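Local coordinates for protein chaperone SycD (Chlamydia pneumoniae, PDB 4NRH) that probably acts as a cytosolic type III secretion chaperone of the LcrH/SycD family, seen here bound to CopN in a complex thought to direct translocator secretion, at residues D[36-41]-D[89-94]; D[95-100]-D[117-122]. All coordinates share one frame; numbering follows the deposited sequence.

Contact 1 of 2, residues D[36-41]-D[89-94]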
# COMPACT_ATOMS: atom_id res chain seq x y z
N GLU D 36 -4.24 -17.07 -1.80
CA GLU D 36 -4.45 -18.37 -1.16
C GLU D 36 -5.93 -18.72 -1.02
O GLU D 36 -6.72 -17.93 -0.49
CB GLU D 36 -3.77 -18.41 0.21
CG GLU D 36 -3.39 -19.81 0.70
CD GLU D 36 -4.59 -20.62 1.16
OE1 GLU D 36 -5.56 -20.02 1.68
OE2 GLU D 36 -4.56 -21.86 1.02
N GLY D 37 -6.30 -19.90 -1.49
CA GLY D 37 -7.67 -20.39 -1.37
C GLY D 37 -8.65 -19.67 -2.27
O GLY D 37 -9.86 -19.83 -2.13
N TYR D 38 -8.13 -18.86 -3.18
CA TYR D 38 -8.96 -18.06 -4.07
C TYR D 38 -9.45 -18.85 -5.27
O TYR D 38 -8.66 -19.37 -6.06
CB TYR D 38 -8.19 -16.82 -4.54
CG TYR D 38 -8.95 -15.91 -5.47
CD1 TYR D 38 -10.26 -15.54 -5.19
CD2 TYR D 38 -8.36 -15.41 -6.62
CE1 TYR D 38 -10.96 -14.70 -6.05
CE2 TYR D 38 -9.04 -14.58 -7.48
CZ TYR D 38 -10.34 -14.22 -7.19
OH TYR D 38 -11.02 -13.38 -8.04
N VAL D 39 -10.77 -18.93 -5.42
CA VAL D 39 -11.38 -19.50 -6.61
C VAL D 39 -12.28 -18.45 -7.25
O VAL D 39 -13.36 -18.16 -6.75
CB VAL D 39 -12.21 -20.76 -6.30
CG1 VAL D 39 -12.82 -21.33 -7.58
CG2 VAL D 39 -11.34 -21.80 -5.60
N PRO D 40 -11.82 -17.86 -8.37
CA PRO D 40 -12.55 -16.79 -9.06
C PRO D 40 -13.95 -17.21 -9.47
O PRO D 40 -14.13 -18.23 -10.13
CB PRO D 40 -11.68 -16.49 -10.29
CG PRO D 40 -10.33 -17.02 -9.94
CD PRO D 40 -10.56 -18.20 -9.05
N ASP D 41 -14.94 -16.42 -9.08
CA ASP D 41 -16.33 -16.73 -9.37
C ASP D 41 -16.84 -15.79 -10.46
O ASP D 41 -17.05 -14.60 -10.22
CB ASP D 41 -17.19 -16.62 -8.11
CG ASP D 41 -18.58 -17.23 -8.28
OD1 ASP D 41 -19.10 -17.26 -9.41
OD2 ASP D 41 -19.14 -17.69 -7.26
N PHE D 89 -4.48 -9.11 -11.64
CA PHE D 89 -5.13 -8.19 -12.56
C PHE D 89 -6.36 -8.80 -13.24
O PHE D 89 -7.40 -8.15 -13.36
CB PHE D 89 -4.14 -7.70 -13.61
CG PHE D 89 -3.15 -6.70 -13.09
CD1 PHE D 89 -3.58 -5.62 -12.32
CD2 PHE D 89 -1.80 -6.83 -13.35
CE1 PHE D 89 -2.68 -4.70 -11.83
CE2 PHE D 89 -0.89 -5.91 -12.86
CZ PHE D 89 -1.33 -4.84 -12.10
N ASN D 90 -6.23 -10.05 -13.68
CA ASN D 90 -7.34 -10.75 -14.31
C ASN D 90 -7.29 -12.24 -14.01
O ASN D 90 -6.64 -13.00 -14.73
CB ASN D 90 -7.33 -10.51 -15.83
CG ASN D 90 -8.62 -10.95 -16.51
OD1 ASN D 90 -9.37 -11.77 -15.98
ND2 ASN D 90 -8.87 -10.42 -17.70
N PRO D 91 -7.97 -12.67 -12.94
CA PRO D 91 -7.96 -14.06 -12.48
C PRO D 91 -8.86 -14.98 -13.29
O PRO D 91 -8.99 -16.16 -12.94
CB PRO D 91 -8.48 -13.95 -11.04
CG PRO D 91 -9.39 -12.77 -11.08
CD PRO D 91 -8.78 -11.80 -12.06
N PHE D 92 -9.46 -14.47 -14.36
CA PHE D 92 -10.35 -15.28 -15.19
C PHE D 92 -9.68 -15.76 -16.47
O PHE D 92 -10.31 -16.40 -17.30
CB PHE D 92 -11.62 -14.49 -15.52
CG PHE D 92 -12.41 -14.08 -14.31
CD1 PHE D 92 -13.23 -14.98 -13.66
CD2 PHE D 92 -12.32 -12.78 -13.83
CE1 PHE D 92 -13.95 -14.60 -12.54
CE2 PHE D 92 -13.04 -12.40 -12.71
CZ PHE D 92 -13.86 -13.31 -12.07
N VAL D 93 -8.39 -15.46 -16.61
CA VAL D 93 -7.62 -15.97 -17.73
C VAL D 93 -6.94 -17.27 -17.32
O VAL D 93 -6.02 -17.27 -16.50
CB VAL D 93 -6.56 -14.97 -18.21
CG1 VAL D 93 -5.83 -15.51 -19.43
CG2 VAL D 93 -7.21 -13.62 -18.52
N SER D 94 -7.41 -18.38 -17.88
CA SER D 94 -7.01 -19.71 -17.44
C SER D 94 -5.52 -20.01 -17.63
O SER D 94 -4.92 -20.73 -16.83
CB SER D 94 -7.84 -20.78 -18.16
OG SER D 94 -7.63 -20.72 -19.56

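Contact 2 of 2, residues D[95-100]-D[117-122]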
# COMPACT_ATOMS: atom_id res chain seq x y z
N LYS D 95 -4.93 -19.46 -18.69
CA LYS D 95 -3.52 -19.72 -18.97
C LYS D 95 -2.61 -19.02 -17.97
O LYS D 95 -1.46 -19.42 -17.80
CB LYS D 95 -3.17 -19.29 -20.40
CG LYS D 95 -3.09 -17.80 -20.64
CD LYS D 95 -2.71 -17.51 -22.08
CE LYS D 95 -2.53 -16.02 -22.33
NZ LYS D 95 -2.16 -15.75 -23.75
N PHE D 96 -3.12 -17.99 -17.30
CA PHE D 96 -2.36 -17.32 -16.25
C PHE D 96 -2.19 -18.27 -15.06
O PHE D 96 -1.09 -18.45 -14.55
CB PHE D 96 -3.05 -16.03 -15.79
CG PHE D 96 -3.04 -14.93 -16.81
CD1 PHE D 96 -2.34 -15.06 -18.00
CD2 PHE D 96 -3.72 -13.74 -16.57
CE1 PHE D 96 -2.34 -14.04 -18.94
CE2 PHE D 96 -3.72 -12.72 -17.50
CZ PHE D 96 -3.03 -12.87 -18.69
N TRP D 97 -3.30 -18.87 -14.64
CA TRP D 97 -3.28 -19.85 -13.56
C TRP D 97 -2.49 -21.10 -13.92
O TRP D 97 -1.80 -21.67 -13.07
CB TRP D 97 -4.71 -20.24 -13.19
CG TRP D 97 -5.44 -19.23 -12.36
CD1 TRP D 97 -6.36 -18.32 -12.80
CD2 TRP D 97 -5.34 -19.04 -10.94
NE1 TRP D 97 -6.83 -17.57 -11.74
CE2 TRP D 97 -6.21 -17.99 -10.59
CE3 TRP D 97 -4.58 -19.66 -9.94
CZ2 TRP D 97 -6.36 -17.55 -9.28
CZ3 TRP D 97 -4.73 -19.21 -8.64
CH2 TRP D 97 -5.60 -18.17 -8.32
N PHE D 98 -2.59 -21.52 -15.17
CA PHE D 98 -1.94 -22.74 -15.63
C PHE D 98 -0.43 -22.58 -15.61
O PHE D 98 0.30 -23.45 -15.14
CB PHE D 98 -2.42 -23.12 -17.03
CG PHE D 98 -2.35 -24.60 -17.32
CD1 PHE D 98 -1.86 -25.49 -16.38
CD2 PHE D 98 -2.78 -25.09 -18.54
CE1 PHE D 98 -1.80 -26.84 -16.64
CE2 PHE D 98 -2.72 -26.45 -18.81
CZ PHE D 98 -2.23 -27.32 -17.86
N SER D 99 0.04 -21.45 -16.13
CA SER D 99 1.47 -21.15 -16.14
C SER D 99 1.99 -20.91 -14.73
O SER D 99 3.14 -21.22 -14.42
CB SER D 99 1.75 -19.93 -17.02
OG SER D 99 1.45 -20.21 -18.38
N LEU D 100 1.14 -20.36 -13.87
CA LEU D 100 1.48 -20.19 -12.46
C LEU D 100 1.63 -21.55 -11.80
O LEU D 100 2.56 -21.78 -11.02
CB LEU D 100 0.42 -19.35 -11.74
CG LEU D 100 0.56 -19.24 -10.22
CD1 LEU D 100 1.93 -18.71 -9.83
CD2 LEU D 100 -0.54 -18.36 -9.64
N TYR D 117 -3.75 -25.26 -10.48
CA TYR D 117 -4.29 -26.25 -11.42
C TYR D 117 -5.80 -26.40 -11.25
O TYR D 117 -6.53 -26.52 -12.24
CB TYR D 117 -3.60 -27.60 -11.23
CG TYR D 117 -2.18 -27.66 -11.75
CD1 TYR D 117 -1.78 -26.91 -12.84
CD2 TYR D 117 -1.24 -28.48 -11.14
CE1 TYR D 117 -0.48 -26.96 -13.32
CE2 TYR D 117 0.06 -28.55 -11.61
CZ TYR D 117 0.43 -27.79 -12.70
OH TYR D 117 1.73 -27.85 -13.16
N GLY D 118 -6.25 -26.41 -10.00
CA GLY D 118 -7.66 -26.54 -9.70
C GLY D 118 -8.49 -25.39 -10.23
O GLY D 118 -9.60 -25.59 -10.72
N VAL D 119 -7.95 -24.18 -10.12
CA VAL D 119 -8.62 -23.00 -10.64
C VAL D 119 -8.68 -23.04 -12.16
O VAL D 119 -9.70 -22.70 -12.77
CB VAL D 119 -7.92 -21.70 -10.19
CG1 VAL D 119 -8.50 -20.50 -10.91
CG2 VAL D 119 -8.04 -21.53 -8.68
N THR D 120 -7.58 -23.48 -12.78
CA THR D 120 -7.51 -23.64 -14.22
C THR D 120 -8.62 -24.56 -14.72
O THR D 120 -9.24 -24.30 -15.75
CB THR D 120 -6.14 -24.19 -14.67
OG1 THR D 120 -5.09 -23.38 -14.13
CG2 THR D 120 -6.04 -24.20 -16.19
N ALA D 121 -8.85 -25.64 -13.97
CA ALA D 121 -9.90 -26.59 -14.30
C ALA D 121 -11.28 -25.93 -14.29
O ALA D 121 -12.07 -26.10 -15.21
CB ALA D 121 -9.87 -27.76 -13.32
N VAL D 122 -11.55 -25.17 -13.22
CA VAL D 122 -12.81 -24.45 -13.08
C VAL D 122 -13.04 -23.49 -14.25
O VAL D 122 -14.13 -23.43 -14.82
CB VAL D 122 -12.85 -23.65 -11.76
CG1 VAL D 122 -14.10 -22.78 -11.70
CG2 VAL D 122 -12.79 -24.59 -10.57

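Contact 1 of 2, residues D[36-41]-D[89-94]
Pro91 O meets the ring of Pro40 across this contact, with CG of Pro40 3.4 Å from the oxygen, while Trp97 NE1 of the following helix donates a hydrogen bond to that same carbonyl. The one side-chain hydrogen bond within the two segments lies next to it: Phe92 N gives its hydrogen to Asn90 OD1 at 3.2 Å, with an N-H...O angle of 154°. The donor is tilted 23° from the carbonyl plane of the amide. This Asx turn is laid over a type I beta turn from Asn90 to Val93, and Asn90 ND2 is held in turn by Gln50 OE1.

No hydrogen bond links the segments themselves; three apolar touches do. Tyr38 has CG anti to its backbone N (chi1 180°), which carries the ring across to Pro91: Pro91 CB sits at the edge of the tyrosine ring, near its plane, 3.7 Å from Tyr38 CE2, and OH comes to 3.5 Å from Pro91 CG. The two proline rings meet through Pro40 CG and Pro91 CB, also 3.7 Å apart. Further out, Phe92 points its CE1 corner at Pro40 CB (3.7 Å) and meets the backbone carbon of Asp41 edge-on.

Beyond this face the 36-41 loop is gripped by CopN, whose Gln288 accepts from Asp41 N through OE1 and donates to Val39 O through NE2. What results is a type I turn with Pro91 at its second position, linking helix 76-89 to helix 94-106 in a TPR-type helical array and covered by a loop that also belongs to the CopN interface.

Contact 2 of 2, residues D[95-100]-D[117-122]
Trp97 and Val119 meet where the start of helix 94-106 packs against the last turns of helix 110-123, a nearly antiparallel pair forming the helical hairpin that characterises a tetratricopeptide repeat; both segments lie within that repeat. The axes of segments 95-100 and 117-122 approach to 8.1 Å.

On the tryptophan, chi1 of -77° sets CG beside the backbone N and turns one indole face to the partner helix. Val119 puts CG1 straight onto that face, 3.3 Å from the centroid of the five-membered ring and 6° off its normal, a close CH-pi contact. CG2 of the same valine reaches instead to the six-membered ring, near CZ3, and each methyl has its own part of the indole.

Phe98 starts the other way: its CG is only roughly anti to the backbone N (chi1 -153°), a skewed setting that swings the ring to the flank of the pair. There its CE1 meets Tyr117 CE1 at 3.6 Å, rim to rim, the planes close to perpendicular and neither ring over the other. Tyr117 OH goes on to a hydrogen bond with His105 ND1.

Thr120 fits between Trp97 and Phe98. Its hydroxyl is bonded to Ala116 O one turn back, and its methyl CG2 packs on Phe98 CB at 3.9 Å, while OG1 lies 3.3 Å from Trp97 CB.

How the contacts relate
Contact 1 closes before contact 2 opens, with Ser94 directly followed by Lys95, and their centres lie about 8 Å apart, contact 2 the closer to the centre of the chain (about 3 Å against 8 Å). They share helix 94-106: the 89-94 turn leads into it, and 95-100 is its early part, packed on helix 110-123. The 36-41 loop comes from far earlier in the sequence and lies over both, its Pro40 CD 3.6 Å from Val119 CG1 and Tyr38 O 3.5 Å from Val119 CG2. One continuous core thus runs from the helical hairpin to a loop that binds CopN, consistent with a chaperone that meets its partner partly through this N-terminal loop.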